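PDB 3CRJ: transcription regulator from Haloarcula marismortui ATCC 43049, which probably binds cis-regulatory DNA as a TetR-family transcription factor and is likely to act as a repressor. Local coordinates for residues 137-142 with 158-163; 64-69 with 125-130; 21-26 with 60-65. All blocks are in the same frame, centred on the assembly; numbering follows the deposited sequence.

The contacts follow one another through an all-helical chain from its probable DNA-binding end. Contact 3 packs helix 12-30 against helix 58-78, beside the predicted helix-turn-helix. Contact 2, its centre about 11 Å away, shares A64 and F65 with it; there helix 58-78 meets helix 121-148, and R126 NH2 lies 3.4 Å from A63 CB. Contact 1, later on helix 121-148, touches neither: its centre is about 20 Å from that of contact 2 (nearest atoms about 7 Å), and its segment 158-163 also carries residues bonded to the second subunit. Contacts 1 and 3 lie on opposite sides of the chain's centre, centres about 30 Å and nearest atoms about 17 Å apart.

Contact 1: 137-142 with 158-163; sequences MLKAVI and HVTRSL
T160 faces K139 where the backbones come nearest, and its methyl CG2 does the touching: it rests against K139 CA at 3.5 Å and lies 3.6 Å from K139 CB. The aliphatic start of the lysine is therefore part of the packing surface, whereas bends at chi3 and chi4 lead its amine away from segment 158-163. L138, the residue just before, adds CB at 4.2 Å from T160 CB.

A second, apolar group gathers at the tip of I142. Its CG1 branch is anti to the carbonyl carbon (chi1 -69°) and continues extended through chi2 (174°), which carries CD1 toward the other helix. CD1 meets T160 CG2 at 3.8 Å and V159 CG1 at 3.9 Å, and it lies 4.4 Å from L163 CD1. L138 CD1 approaches L163 CB at a similar distance, extending the apolar seam.

No hydrogen bond crosses between the segments. The segment axes approach to 9.2 Å with an angle of 134° between their directions, so the helices run broadly antiparallel.

Helix 85-97 flanks the first segment, with L89 on L138 and L92 and L96 on M137, while Y193 and M197 of helix 181-198 cover V159. S162 OG hydrogen-bonds Y193 in its own chain and T189 of the second subunit, and R161 salt-bridges E182 of that subunit, placing this packing next to the dimer interface.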
HETATM    1  N   MSE A 137     -12.571 -14.552  -6.129  1.00 61.48           N
HETATM    2  CA  MSE A 137     -11.866 -15.776  -6.505  1.00 63.19           C
HETATM    3  C   MSE A 137     -11.120 -16.435  -5.343  1.00 61.12           C
HETATM    4  O   MSE A 137     -10.945 -17.646  -5.332  1.00 61.61           O
HETATM    5  CB  MSE A 137     -10.916 -15.524  -7.658  1.00 62.72           C
HETATM    6  CG  MSE A 137      -9.797 -14.636  -7.269  1.00 65.81           C
HETATM    7 SE   MSE A 137      -8.439 -14.559  -8.616  0.75 70.70          SE
HETATM    8  CE  MSE A 137      -6.973 -14.648  -7.368  1.00 65.49           C
ATOM      9  N   LEU A 138     -10.705 -15.647  -4.365  1.00 59.48           N
ATOM     10  CA  LEU A 138     -10.041 -16.192  -3.186  1.00 57.92           C
ATOM     11  C   LEU A 138     -11.013 -16.832  -2.196  1.00 57.34           C
ATOM     12  O   LEU A 138     -10.827 -17.985  -1.796  1.00 57.50           O
ATOM     13  CB  LEU A 138      -9.233 -15.104  -2.492  1.00 57.78           C
ATOM     14  CG  LEU A 138      -7.854 -14.858  -3.109  1.00 55.39           C
ATOM     15  CD1 LEU A 138      -7.170 -13.736  -2.348  1.00 54.10           C
ATOM     16  CD2 LEU A 138      -7.024 -16.111  -3.096  1.00 50.09           C
ATOM     17  N   LYS A 139     -12.055 -16.099  -1.808  1.00 56.03           N
ATOM     18  CA  LYS A 139     -13.126 -16.689  -1.027  1.00 55.21           C
ATOM     19  C   LYS A 139     -13.735 -17.962  -1.638  1.00 54.87           C
ATOM     20  O   LYS A 139     -14.023 -18.925  -0.916  1.00 55.17           O
ATOM     21  CB  LYS A 139     -14.216 -15.682  -0.784  1.00 55.39           C
ATOM     22  CG  LYS A 139     -15.089 -16.040   0.388  1.00 53.88           C
ATOM     23  CD  LYS A 139     -15.812 -14.814   0.874  1.00 54.32           C
ATOM     24  CE  LYS A 139     -16.864 -14.341  -0.137  1.00 54.00           C
ATOM     25  NZ  LYS A 139     -17.954 -15.314  -0.291  1.00 54.19           N
ATOM     26  N   ALA A 140     -13.893 -17.976  -2.958  1.00 53.86           N
ATOM     27  CA  ALA A 140     -14.442 -19.140  -3.654  1.00 53.35           C
ATOM     28  C   ALA A 140     -13.617 -20.403  -3.502  1.00 52.83           C
ATOM     29  O   ALA A 140     -14.179 -21.463  -3.378  1.00 52.49           O
ATOM     30  CB  ALA A 140     -14.686 -18.845  -5.137  1.00 52.98           C
ATOM     31  N   VAL A 141     -12.293 -20.312  -3.496  1.00 53.14           N
ATOM     32  CA  VAL A 141     -11.530 -21.547  -3.407  1.00 53.32           C
ATOM     33  C   VAL A 141     -11.481 -21.984  -1.947  1.00 53.64           C
ATOM     34  O   VAL A 141     -11.571 -23.183  -1.640  1.00 53.18           O
ATOM     35  CB  VAL A 141     -10.159 -21.485  -4.099  1.00 53.32           C
ATOM     36  CG1 VAL A 141      -9.320 -20.355  -3.552  1.00 52.88           C
ATOM     37  CG2 VAL A 141      -9.435 -22.821  -3.957  1.00 53.40           C
ATOM     38  N   ILE A 142     -11.422 -20.997  -1.055  1.00 53.94           N
ATOM     39  CA  ILE A 142     -11.506 -21.266   0.380  1.00 54.14           C
ATOM     40  C   ILE A 142     -12.822 -21.933   0.739  1.00 54.42           C
ATOM     41  O   ILE A 142     -12.878 -22.857   1.576  1.00 55.40           O
ATOM     42  CB  ILE A 142     -11.306 -19.990   1.230  1.00 54.58           C
ATOM     43  CG1 ILE A 142      -9.848 -19.508   1.112  1.00 52.79           C
ATOM     44  CG2 ILE A 142     -11.694 -20.270   2.697  1.00 53.97           C
ATOM     45  CD1 ILE A 142      -9.561 -18.173   1.799  1.00 53.29           C
ATOM     46  N   HIS A 158     -13.146 -13.316   6.438  1.00 58.58           N
ATOM     47  CA  HIS A 158     -12.043 -12.758   7.176  1.00 58.19           C
ATOM     48  C   HIS A 158     -10.702 -13.357   6.813  1.00 57.62           C
ATOM     49  O   HIS A 158      -9.698 -12.665   6.772  1.00 56.80           O
ATOM     50  CB  HIS A 158     -12.221 -12.878   8.672  1.00 58.68           C
ATOM     51  CG  HIS A 158     -11.010 -12.434   9.404  1.00 59.53           C
ATOM     52  ND1 HIS A 158     -10.747 -11.107   9.638  1.00 60.47           N
ATOM     53  CD2 HIS A 158      -9.931 -13.125   9.847  1.00 61.83           C
ATOM     54  CE1 HIS A 158      -9.571 -10.999  10.233  1.00 63.17           C
ATOM     55  NE2 HIS A 158      -9.053 -12.210  10.366  1.00 62.55           N
ATOM     56  N   VAL A 159     -10.665 -14.655   6.584  1.00 57.64           N
ATOM     57  CA  VAL A 159      -9.452 -15.205   6.004  1.00 57.74           C
ATOM     58  C   VAL A 159      -9.111 -14.521   4.678  1.00 58.13           C
ATOM     59  O   VAL A 159      -7.957 -14.128   4.472  1.00 58.80           O
ATOM     60  CB  VAL A 159      -9.461 -16.761   5.917  1.00 57.53           C
ATOM     61  CG1 VAL A 159      -8.194 -17.266   5.302  1.00 55.53           C
ATOM     62  CG2 VAL A 159      -9.588 -17.333   7.291  1.00 56.36           C
ATOM     63  N   THR A 160     -10.080 -14.317   3.787  1.00 58.43           N
ATOM     64  CA  THR A 160      -9.684 -13.758   2.485  1.00 58.88           C
ATOM     65  C   THR A 160      -9.344 -12.263   2.560  1.00 59.06           C
ATOM     66  O   THR A 160      -8.484 -11.774   1.826  1.00 58.47           O
ATOM     67  CB  THR A 160     -10.638 -14.124   1.309  1.00 58.95           C
ATOM     68  OG1 THR A 160     -11.183 -12.944   0.687  1.00 59.40           O
ATOM     69  CG2 THR A 160     -11.719 -15.070   1.752  1.00 57.64           C
ATOM     70  N   ARG A 161     -10.000 -11.560   3.474  1.00 59.52           N
ATOM     71  CA  ARG A 161      -9.637 -10.185   3.763  1.00 60.69           C
ATOM     72  C   ARG A 161      -8.193 -10.110   4.263  1.00 60.57           C
ATOM     73  O   ARG A 161      -7.435  -9.219   3.867  1.00 60.40           O
ATOM     74  CB  ARG A 161     -10.609  -9.578   4.776  1.00 61.05           C
ATOM     75  CG  ARG A 161     -10.017  -8.424   5.576  1.00 64.27           C
ATOM     76  CD  ARG A 161      -9.505  -7.277   4.684  1.00 67.11           C
ATOM     77  NE  ARG A 161     -10.617  -6.619   4.000  1.00 73.14           N
ATOM     78  CZ  ARG A 161     -11.400  -5.697   4.558  1.00 74.43           C
ATOM     79  NH1 ARG A 161     -11.187  -5.296   5.815  1.00 76.64           N
ATOM     80  NH2 ARG A 161     -12.392  -5.171   3.859  1.00 74.57           N
ATOM     81  N   SER A 162      -7.821 -11.056   5.122  1.00 60.76           N
ATOM     82  CA  SER A 162      -6.457 -11.199   5.576  1.00 61.17           C
ATOM     83  C   SER A 162      -5.445 -11.392   4.431  1.00 61.53           C
ATOM     84  O   SER A 162      -4.414 -10.696   4.372  1.00 61.51           O
ATOM     85  CB  SER A 162      -6.362 -12.345   6.563  1.00 61.65           C
ATOM     86  OG  SER A 162      -6.726 -11.941   7.878  1.00 63.47           O
ATOM     87  N   LEU A 163      -5.725 -12.310   3.514  1.00 61.32           N
ATOM     88  CA  LEU A 163      -4.833 -12.463   2.372  1.00 61.24           C
ATOM     89  C   LEU A 163      -4.811 -11.204   1.513  1.00 61.75           C
ATOM     90  O   LEU A 163      -3.803 -10.912   0.834  1.00 62.64           O
ATOM     91  CB  LEU A 163      -5.184 -13.672   1.527  1.00 60.77           C
ATOM     92  CG  LEU A 163      -4.970 -15.021   2.192  1.00 60.90           C
ATOM     93  CD1 LEU A 163      -5.671 -16.099   1.399  1.00 61.42           C
ATOM     94  CD2 LEU A 163      -3.493 -15.310   2.271  1.00 62.66           C
TER

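Contact 2: 64-69 with 125-130; sequences AFLDYL and DRFRQN
D67 and R126 form a salt bridge between two segments that run almost parallel, with an axis separation of 9.9 Å. R126 NE makes a bent bond to D67 OD2 at 2.8 Å, meeting it on the syn side but 21° out of the carboxylate plane; a weak second bond reaches from NE to D67 OD1 at 3.3 Å. The carboxylate and guanidinium planes are only 16° apart, and OD2 lies near the guanidinium plane.

Beside this polar pair, L66 CB packs against R126 CG at 3.7 Å. With L66 CG anti to the carbonyl carbon, CD1 is carried over one face of the F127 ring, 4.2 Å from its centroid and 20° off the ring normal, a CH-pi contact.

Farther out, R126 NH1 makes a weak hydrogen bond to A122 O, and the arginine also packs on A63. L110 and M113 of helix 104-115 cover L66, while M176 of the second subunit packs on F127.

A leucine in place of R126 would probably leave the D67 carboxylate without its cationic partner and lose the weak tie to A122. The nearly coplanar pair, partly exposed at the rim, probably neutralises D67, while L66 and F127 supply the apolar packing.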
ATOM      1  N   ALA A  64      -9.838   3.330 -18.354  1.00 57.79           N
ATOM      2  CA  ALA A  64      -9.806   2.246 -19.350  1.00 57.64           C
ATOM      3  C   ALA A  64      -8.591   1.318 -19.149  1.00 57.85           C
ATOM      4  O   ALA A  64      -8.741   0.093 -19.174  1.00 57.84           O
ATOM      5  CB  ALA A  64      -9.833   2.813 -20.752  1.00 56.84           C
ATOM      6  N   PHE A  65      -7.413   1.907 -18.909  1.00 57.80           N
ATOM      7  CA  PHE A  65      -6.185   1.145 -18.711  1.00 58.28           C
ATOM      8  C   PHE A  65      -6.257   0.271 -17.465  1.00 58.86           C
ATOM      9  O   PHE A  65      -5.754  -0.855 -17.462  1.00 59.35           O
ATOM     10  CB  PHE A  65      -4.947   2.050 -18.666  1.00 58.37           C
ATOM     11  CG  PHE A  65      -3.642   1.289 -18.573  1.00 58.92           C
ATOM     12  CD1 PHE A  65      -3.115   0.636 -19.691  1.00 59.65           C
ATOM     13  CD2 PHE A  65      -2.950   1.207 -17.371  1.00 58.73           C
ATOM     14  CE1 PHE A  65      -1.914  -0.081 -19.604  1.00 58.86           C
ATOM     15  CE2 PHE A  65      -1.740   0.485 -17.275  1.00 59.18           C
ATOM     16  CZ  PHE A  65      -1.231  -0.159 -18.396  1.00 58.87           C
ATOM     17  N   LEU A  66      -6.879   0.769 -16.402  1.00 59.10           N
ATOM     18  CA  LEU A  66      -7.139  -0.106 -15.276  1.00 59.28           C
ATOM     19  C   LEU A  66      -8.033  -1.289 -15.703  1.00 59.84           C
ATOM     20  O   LEU A  66      -7.673  -2.457 -15.480  1.00 59.79           O
ATOM     21  CB  LEU A  66      -7.693   0.673 -14.087  1.00 59.19           C
ATOM     22  CG  LEU A  66      -6.622   1.571 -13.432  1.00 58.29           C
ATOM     23  CD1 LEU A  66      -7.215   2.484 -12.370  1.00 57.96           C
ATOM     24  CD2 LEU A  66      -5.496   0.766 -12.856  1.00 54.96           C
ATOM     25  N   ASP A  67      -9.150  -0.992 -16.374  1.00 60.11           N
ATOM     26  CA  ASP A  67     -10.073  -2.038 -16.855  1.00 60.59           C
ATOM     27  C   ASP A  67      -9.339  -3.071 -17.679  1.00 60.73           C
ATOM     28  O   ASP A  67      -9.598  -4.278 -17.570  1.00 60.78           O
ATOM     29  CB  ASP A  67     -11.205  -1.442 -17.686  1.00 60.10           C
ATOM     30  CG  ASP A  67     -12.092  -0.515 -16.881  1.00 60.90           C
ATOM     31  OD1 ASP A  67     -12.739   0.346 -17.511  1.00 60.14           O
ATOM     32  OD2 ASP A  67     -12.140  -0.645 -15.623  1.00 61.91           O
ATOM     33  N   TYR A  68      -8.406  -2.568 -18.485  1.00 60.52           N
ATOM     34  CA  TYR A  68      -7.534  -3.394 -19.294  1.00 60.32           C
ATOM     35  C   TYR A  68      -6.669  -4.317 -18.441  1.00 60.26           C
ATOM     36  O   TYR A  68      -6.610  -5.502 -18.715  1.00 60.38           O
ATOM     37  CB  TYR A  68      -6.705  -2.505 -20.220  1.00 60.32           C
ATOM     38  CG  TYR A  68      -5.556  -3.162 -20.916  1.00 60.17           C
ATOM     39  CD1 TYR A  68      -5.742  -3.858 -22.105  1.00 61.50           C
ATOM     40  CD2 TYR A  68      -4.259  -3.045 -20.410  1.00 60.40           C
ATOM     41  CE1 TYR A  68      -4.651  -4.447 -22.769  1.00 62.70           C
ATOM     42  CE2 TYR A  68      -3.170  -3.631 -21.042  1.00 60.13           C
ATOM     43  CZ  TYR A  68      -3.361  -4.333 -22.223  1.00 61.71           C
ATOM     44  OH  TYR A  68      -2.273  -4.910 -22.860  1.00 60.63           O
ATOM     45  N   LEU A  69      -6.015  -3.797 -17.411  1.00 60.44           N
ATOM     46  CA  LEU A  69      -5.166  -4.647 -16.587  1.00 61.00           C
ATOM     47  C   LEU A  69      -5.990  -5.711 -15.861  1.00 61.76           C
ATOM     48  O   LEU A  69      -5.527  -6.835 -15.669  1.00 62.24           O
ATOM     49  CB  LEU A  69      -4.343  -3.841 -15.581  1.00 60.48           C
ATOM     50  CG  LEU A  69      -3.369  -2.785 -16.100  1.00 61.00           C
ATOM     51  CD1 LEU A  69      -2.589  -2.117 -14.955  1.00 59.39           C
ATOM     52  CD2 LEU A  69      -2.401  -3.354 -17.136  1.00 60.78           C
ATOM     53  N   ASP A 125     -13.524   3.571  -8.016  1.00 59.04           N
ATOM     54  CA  ASP A 125     -14.403   2.513  -8.536  1.00 59.33           C
ATOM     55  C   ASP A 125     -13.623   1.316  -9.086  1.00 59.30           C
ATOM     56  O   ASP A 125     -14.002   0.160  -8.861  1.00 59.09           O
ATOM     57  CB  ASP A 125     -15.308   3.042  -9.654  1.00 59.31           C
ATOM     58  CG  ASP A 125     -16.315   4.064  -9.170  1.00 60.09           C
ATOM     59  OD1 ASP A 125     -16.576   4.114  -7.954  1.00 61.65           O
ATOM     60  OD2 ASP A 125     -16.854   4.826 -10.011  1.00 61.09           O
ATOM     61  N   ARG A 126     -12.534   1.623  -9.798  1.00 59.39           N
ATOM     62  CA  ARG A 126     -11.773   0.678 -10.611  1.00 59.30           C
ATOM     63  C   ARG A 126     -10.916  -0.227  -9.761  1.00 59.70           C
ATOM     64  O   ARG A 126     -10.768  -1.418 -10.062  1.00 59.80           O
ATOM     65  CB  ARG A 126     -10.856   1.450 -11.555  1.00 59.41           C
ATOM     66  CG  ARG A 126     -11.181   1.415 -13.034  1.00 58.87           C
ATOM     67  CD  ARG A 126     -12.624   1.257 -13.290  1.00 59.40           C
ATOM     68  NE  ARG A 126     -12.985   1.776 -14.602  1.00 59.60           N
ATOM     69  CZ  ARG A 126     -13.616   2.934 -14.793  1.00 59.53           C
ATOM     70  NH1 ARG A 126     -13.934   3.699 -13.756  1.00 58.50           N
ATOM     71  NH2 ARG A 126     -13.940   3.323 -16.018  1.00 58.18           N
ATOM     72  N   PHE A 127     -10.319   0.361  -8.728  1.00 59.91           N
ATOM     73  CA  PHE A 127      -9.482  -0.362  -7.792  1.00 60.08           C
ATOM     74  C   PHE A 127     -10.319  -1.210  -6.853  1.00 60.89           C
ATOM     75  O   PHE A 127      -9.847  -2.231  -6.354  1.00 61.58           O
ATOM     76  CB  PHE A 127      -8.674   0.616  -6.940  1.00 60.06           C
ATOM     77  CG  PHE A 127      -7.481   1.223  -7.639  1.00 59.83           C
ATOM     78  CD1 PHE A 127      -6.454   0.424  -8.128  1.00 58.26           C
ATOM     79  CD2 PHE A 127      -7.363   2.610  -7.751  1.00 59.40           C
ATOM     80  CE1 PHE A 127      -5.361   0.993  -8.770  1.00 59.95           C
ATOM     81  CE2 PHE A 127      -6.255   3.193  -8.388  1.00 59.18           C
ATOM     82  CZ  PHE A 127      -5.259   2.384  -8.897  1.00 59.79           C
ATOM     83  N   ARG A 128     -11.545  -0.772  -6.560  1.00 61.56           N
ATOM     84  CA  ARG A 128     -12.450  -1.574  -5.733  1.00 62.11           C
ATOM     85  C   ARG A 128     -12.899  -2.797  -6.547  1.00 61.68           C
ATOM     86  O   ARG A 128     -13.020  -3.919  -6.046  1.00 60.58           O
ATOM     87  CB  ARG A 128     -13.639  -0.738  -5.273  1.00 61.63           C
ATOM     88  CG  ARG A 128     -14.707  -1.548  -4.529  1.00 63.51           C
ATOM     89  CD  ARG A 128     -15.852  -0.674  -4.003  1.00 63.77           C
ATOM     90  NE  ARG A 128     -15.523   0.056  -2.768  1.00 67.84           N
ATOM     91  CZ  ARG A 128     -15.076   1.314  -2.729  1.00 68.18           C
ATOM     92  NH1 ARG A 128     -14.831   1.893  -1.560  1.00 67.22           N
ATOM     93  NH2 ARG A 128     -14.881   1.997  -3.856  1.00 68.45           N
ATOM     94  N   GLN A 129     -13.092  -2.556  -7.829  1.00 62.05           N
ATOM     95  CA  GLN A 129     -13.505  -3.595  -8.744  1.00 63.04           C
ATOM     96  C   GLN A 129     -12.472  -4.722  -8.756  1.00 62.37           C
ATOM     97  O   GLN A 129     -12.814  -5.899  -8.615  1.00 61.99           O
ATOM     98  CB  GLN A 129     -13.673  -2.996 -10.142  1.00 63.05           C
ATOM     99  CG  GLN A 129     -14.800  -3.597 -10.936  1.00 65.69           C
ATOM    100  CD  GLN A 129     -15.046  -2.870 -12.247  1.00 68.55           C
ATOM    101  OE1 GLN A 129     -14.830  -1.655 -12.372  1.00 70.35           O
ATOM    102  NE2 GLN A 129     -15.512  -3.614 -13.233  1.00 69.67           N
ATOM    103  N   ASN A 130     -11.208  -4.340  -8.930  1.00 61.93           N
ATOM    104  CA  ASN A 130     -10.097  -5.273  -8.930  1.00 61.36           C
ATOM    105  C   ASN A 130     -10.136  -6.022  -7.623  1.00 61.09           C
ATOM    106  O   ASN A 130     -10.250  -7.243  -7.602  1.00 61.31           O
ATOM    107  CB  ASN A 130      -8.792  -4.507  -9.075  1.00 61.38           C
ATOM    108  CG  ASN A 130      -7.621  -5.388  -9.487  1.00 61.40           C
ATOM    109  OD1 ASN A 130      -7.066  -5.207 -10.592  1.00 59.28           O
ATOM    110  ND2 ASN A 130      -7.192  -6.302  -8.589  1.00 56.78           N
TER

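Contact 3: 21-26 with 60-65; sequences QATYRA and DLLAAF
F65 and T23 meet through the settings of their first torsions. In F65, CG is anti to the backbone N (chi1 -175°), which throws the ring across to helix 12-30. In T23, it is CG2 that takes the position anti to N, while OG1 sits beside the backbone N and hydrogen-bonds I19 O one turn earlier. The hydroxyl is thereby satisfied within its own helix, and the methyl serves the interface.

T23 CG2 lies 4.3 Å from the centroid of the F65 ring, 30° off the ring normal, an off-centre CH-pi contact. T23 CB adds a 3.8 Å approach to F65 CD1. The far part of the ring continues to the next residue: F65 CE1 lies 3.4 Å from Y24 N and 3.7 Å from Y24 CB, while F65 CZ sits at the edge of the tyrosine ring, near its plane.

Two leucines complete the packing around the threonine methyl. L61 CD2 touches CG2, its side chain and that of T23 passing in opposite directions, and L62 CD2 comes within 3.9 Å of the same methyl.

The segments cross nearly at right angles (-99°), with axes 10.6 Å apart, and T23 and F65 carry most of the contact. M20 and L27 of helix 12-30 also touch F65. I37 and I40 of helix 37-44 pack on L61, and R25 forms a salt bridge with E43; these tie both segments to the predicted helix-turn-helix of residues 36-55. The arrangement is as in TetR-family regulators, where the first helix packs on the start of the helix that links the DNA-binding and C-terminal domains.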
ATOM      1  N   GLN A  21      -1.661  -0.756 -25.076  1.00 59.64           N
ATOM      2  CA  GLN A  21      -0.240  -1.099 -25.093  1.00 59.40           C
ATOM      3  C   GLN A  21       0.679   0.125 -25.046  1.00 59.00           C
ATOM      4  O   GLN A  21       1.607   0.173 -24.250  1.00 59.44           O
ATOM      5  CB  GLN A  21       0.068  -2.004 -26.276  1.00 59.13           C
ATOM      6  CG  GLN A  21      -0.387  -3.416 -26.041  1.00 60.28           C
ATOM      7  CD  GLN A  21      -0.724  -4.137 -27.318  1.00 62.31           C
ATOM      8  OE1 GLN A  21      -1.848  -4.590 -27.497  1.00 64.07           O
ATOM      9  NE2 GLN A  21       0.243  -4.246 -28.221  1.00 63.36           N
ATOM     10  N   ALA A  22       0.403   1.119 -25.873  1.00 58.76           N
ATOM     11  CA  ALA A  22       1.147   2.372 -25.835  1.00 58.93           C
ATOM     12  C   ALA A  22       1.125   2.913 -24.417  1.00 59.40           C
ATOM     13  O   ALA A  22       2.171   3.304 -23.882  1.00 59.68           O
ATOM     14  CB  ALA A  22       0.551   3.383 -26.783  1.00 58.11           C
ATOM     15  N   THR A  23      -0.066   2.917 -23.811  1.00 59.65           N
ATOM     16  CA  THR A  23      -0.261   3.402 -22.447  1.00 59.56           C
ATOM     17  C   THR A  23       0.666   2.687 -21.478  1.00 59.38           C
ATOM     18  O   THR A  23       1.490   3.333 -20.810  1.00 59.70           O
ATOM     19  CB  THR A  23      -1.704   3.242 -22.018  1.00 59.31           C
ATOM     20  OG1 THR A  23      -2.532   3.651 -23.100  1.00 59.62           O
ATOM     21  CG2 THR A  23      -2.003   4.115 -20.809  1.00 60.09           C
ATOM     22  N   TYR A  24       0.561   1.362 -21.433  1.00 58.78           N
ATOM     23  CA  TYR A  24       1.492   0.582 -20.664  1.00 58.65           C
ATOM     24  C   TYR A  24       2.913   1.108 -20.867  1.00 58.47           C
ATOM     25  O   TYR A  24       3.573   1.449 -19.888  1.00 58.75           O
ATOM     26  CB  TYR A  24       1.417  -0.885 -21.038  1.00 59.33           C
ATOM     27  CG  TYR A  24       2.489  -1.711 -20.389  1.00 59.93           C
ATOM     28  CD1 TYR A  24       2.234  -2.431 -19.231  1.00 62.54           C
ATOM     29  CD2 TYR A  24       3.762  -1.787 -20.945  1.00 61.50           C
ATOM     30  CE1 TYR A  24       3.237  -3.213 -18.627  1.00 63.58           C
ATOM     31  CE2 TYR A  24       4.777  -2.556 -20.356  1.00 62.57           C
ATOM     32  CZ  TYR A  24       4.509  -3.258 -19.199  1.00 62.32           C
ATOM     33  OH  TYR A  24       5.509  -4.007 -18.624  1.00 62.48           O
ATOM     34  N   ARG A  25       3.372   1.199 -22.123  1.00 57.24           N
ATOM     35  CA  ARG A  25       4.770   1.566 -22.401  1.00 55.95           C
ATOM     36  C   ARG A  25       5.105   2.955 -21.893  1.00 55.72           C
ATOM     37  O   ARG A  25       6.196   3.183 -21.379  1.00 56.23           O
ATOM     38  CB  ARG A  25       5.121   1.449 -23.884  1.00 55.73           C
ATOM     39  CG  ARG A  25       5.353   0.018 -24.373  1.00 53.76           C
ATOM     40  CD  ARG A  25       6.008   0.018 -25.743  1.00 53.28           C
ATOM     41  NE  ARG A  25       5.200   0.666 -26.788  1.00 53.04           N
ATOM     42  CZ  ARG A  25       4.138   0.120 -27.383  1.00 53.00           C
ATOM     43  NH1 ARG A  25       3.728  -1.101 -27.058  1.00 53.19           N
ATOM     44  NH2 ARG A  25       3.478   0.795 -28.312  1.00 52.75           N
ATOM     45  N   ALA A  26       4.150   3.864 -21.998  1.00 55.47           N
ATOM     46  CA  ALA A  26       4.377   5.265 -21.694  1.00 55.43           C
ATOM     47  C   ALA A  26       4.386   5.481 -20.176  1.00 55.67           C
ATOM     48  O   ALA A  26       5.277   6.184 -19.633  1.00 55.22           O
ATOM     49  CB  ALA A  26       3.320   6.111 -22.359  1.00 55.27           C
ATOM     50  N   ASP A  60      -9.776   9.598 -18.364  1.00 61.64           N
ATOM     51  CA  ASP A  60     -10.643   8.630 -19.019  1.00 61.52           C
ATOM     52  C   ASP A  60      -9.803   7.458 -19.493  1.00 60.66           C
ATOM     53  O   ASP A  60     -10.166   6.294 -19.328  1.00 60.23           O
ATOM     54  CB  ASP A  60     -11.324   9.252 -20.234  1.00 62.42           C
ATOM     55  CG  ASP A  60     -12.344  10.308 -19.865  1.00 64.38           C
ATOM     56  OD1 ASP A  60     -12.167  10.962 -18.811  1.00 67.12           O
ATOM     57  OD2 ASP A  60     -13.309  10.491 -20.650  1.00 66.24           O
ATOM     58  N   LEU A  61      -8.655   7.797 -20.073  1.00 60.08           N
ATOM     59  CA  LEU A  61      -7.782   6.833 -20.703  1.00 59.03           C
ATOM     60  C   LEU A  61      -7.242   5.848 -19.679  1.00 58.64           C
ATOM     61  O   LEU A  61      -7.189   4.651 -19.940  1.00 58.72           O
ATOM     62  CB  LEU A  61      -6.652   7.560 -21.420  1.00 58.68           C
ATOM     63  CG  LEU A  61      -5.822   6.706 -22.370  1.00 58.17           C
ATOM     64  CD1 LEU A  61      -5.306   7.571 -23.481  1.00 57.26           C
ATOM     65  CD2 LEU A  61      -4.677   6.008 -21.640  1.00 57.69           C
ATOM     66  N   LEU A  62      -6.873   6.346 -18.508  1.00 57.91           N
ATOM     67  CA  LEU A  62      -6.328   5.490 -17.469  1.00 57.68           C
ATOM     68  C   LEU A  62      -7.394   4.689 -16.725  1.00 57.56           C
ATOM     69  O   LEU A  62      -7.105   3.642 -16.147  1.00 57.14           O
ATOM     70  CB  LEU A  62      -5.480   6.312 -16.509  1.00 57.72           C
ATOM     71  CG  LEU A  62      -4.174   6.879 -17.074  1.00 58.90           C
ATOM     72  CD1 LEU A  62      -3.524   7.781 -16.048  1.00 59.55           C
ATOM     73  CD2 LEU A  62      -3.201   5.757 -17.504  1.00 58.79           C
ATOM     74  N   ALA A  63      -8.635   5.161 -16.725  1.00 57.70           N
ATOM     75  CA  ALA A  63      -9.687   4.334 -16.160  1.00 58.07           C
ATOM     76  C   ALA A  63      -9.790   3.100 -17.040  1.00 57.95           C
ATOM     77  O   ALA A  63      -9.782   1.972 -16.539  1.00 57.99           O
ATOM     78  CB  ALA A  63     -11.005   5.072 -16.095  1.00 58.50           C
ATOM     79  N   ALA A  64      -9.838   3.330 -18.354  1.00 57.79           N
ATOM     80  CA  ALA A  64      -9.806   2.246 -19.350  1.00 57.64           C
ATOM     81  C   ALA A  64      -8.591   1.318 -19.149  1.00 57.85           C
ATOM     82  O   ALA A  64      -8.741   0.093 -19.174  1.00 57.84           O
ATOM     83  CB  ALA A  64      -9.833   2.813 -20.752  1.00 56.84           C
ATOM     84  N   PHE A  65      -7.413   1.907 -18.909  1.00 57.80           N
ATOM     85  CA  PHE A  65      -6.185   1.145 -18.711  1.00 58.28           C
ATOM     86  C   PHE A  65      -6.257   0.271 -17.465  1.00 58.86           C
ATOM     87  O   PHE A  65      -5.754  -0.855 -17.462  1.00 59.35           O
ATOM     88  CB  PHE A  65      -4.947   2.050 -18.666  1.00 58.37           C
ATOM     89  CG  PHE A  65      -3.642   1.289 -18.573  1.00 58.92           C
ATOM     90  CD1 PHE A  65      -3.115   0.636 -19.691  1.00 59.65           C
ATOM     91  CD2 PHE A  65      -2.950   1.207 -17.371  1.00 58.73           C
ATOM     92  CE1 PHE A  65      -1.914  -0.081 -19.604  1.00 58.86           C
ATOM     93  CE2 PHE A  65      -1.740   0.485 -17.275  1.00 59.18           C
ATOM     94  CZ  PHE A  65      -1.231  -0.159 -18.396  1.00 58.87           C
TER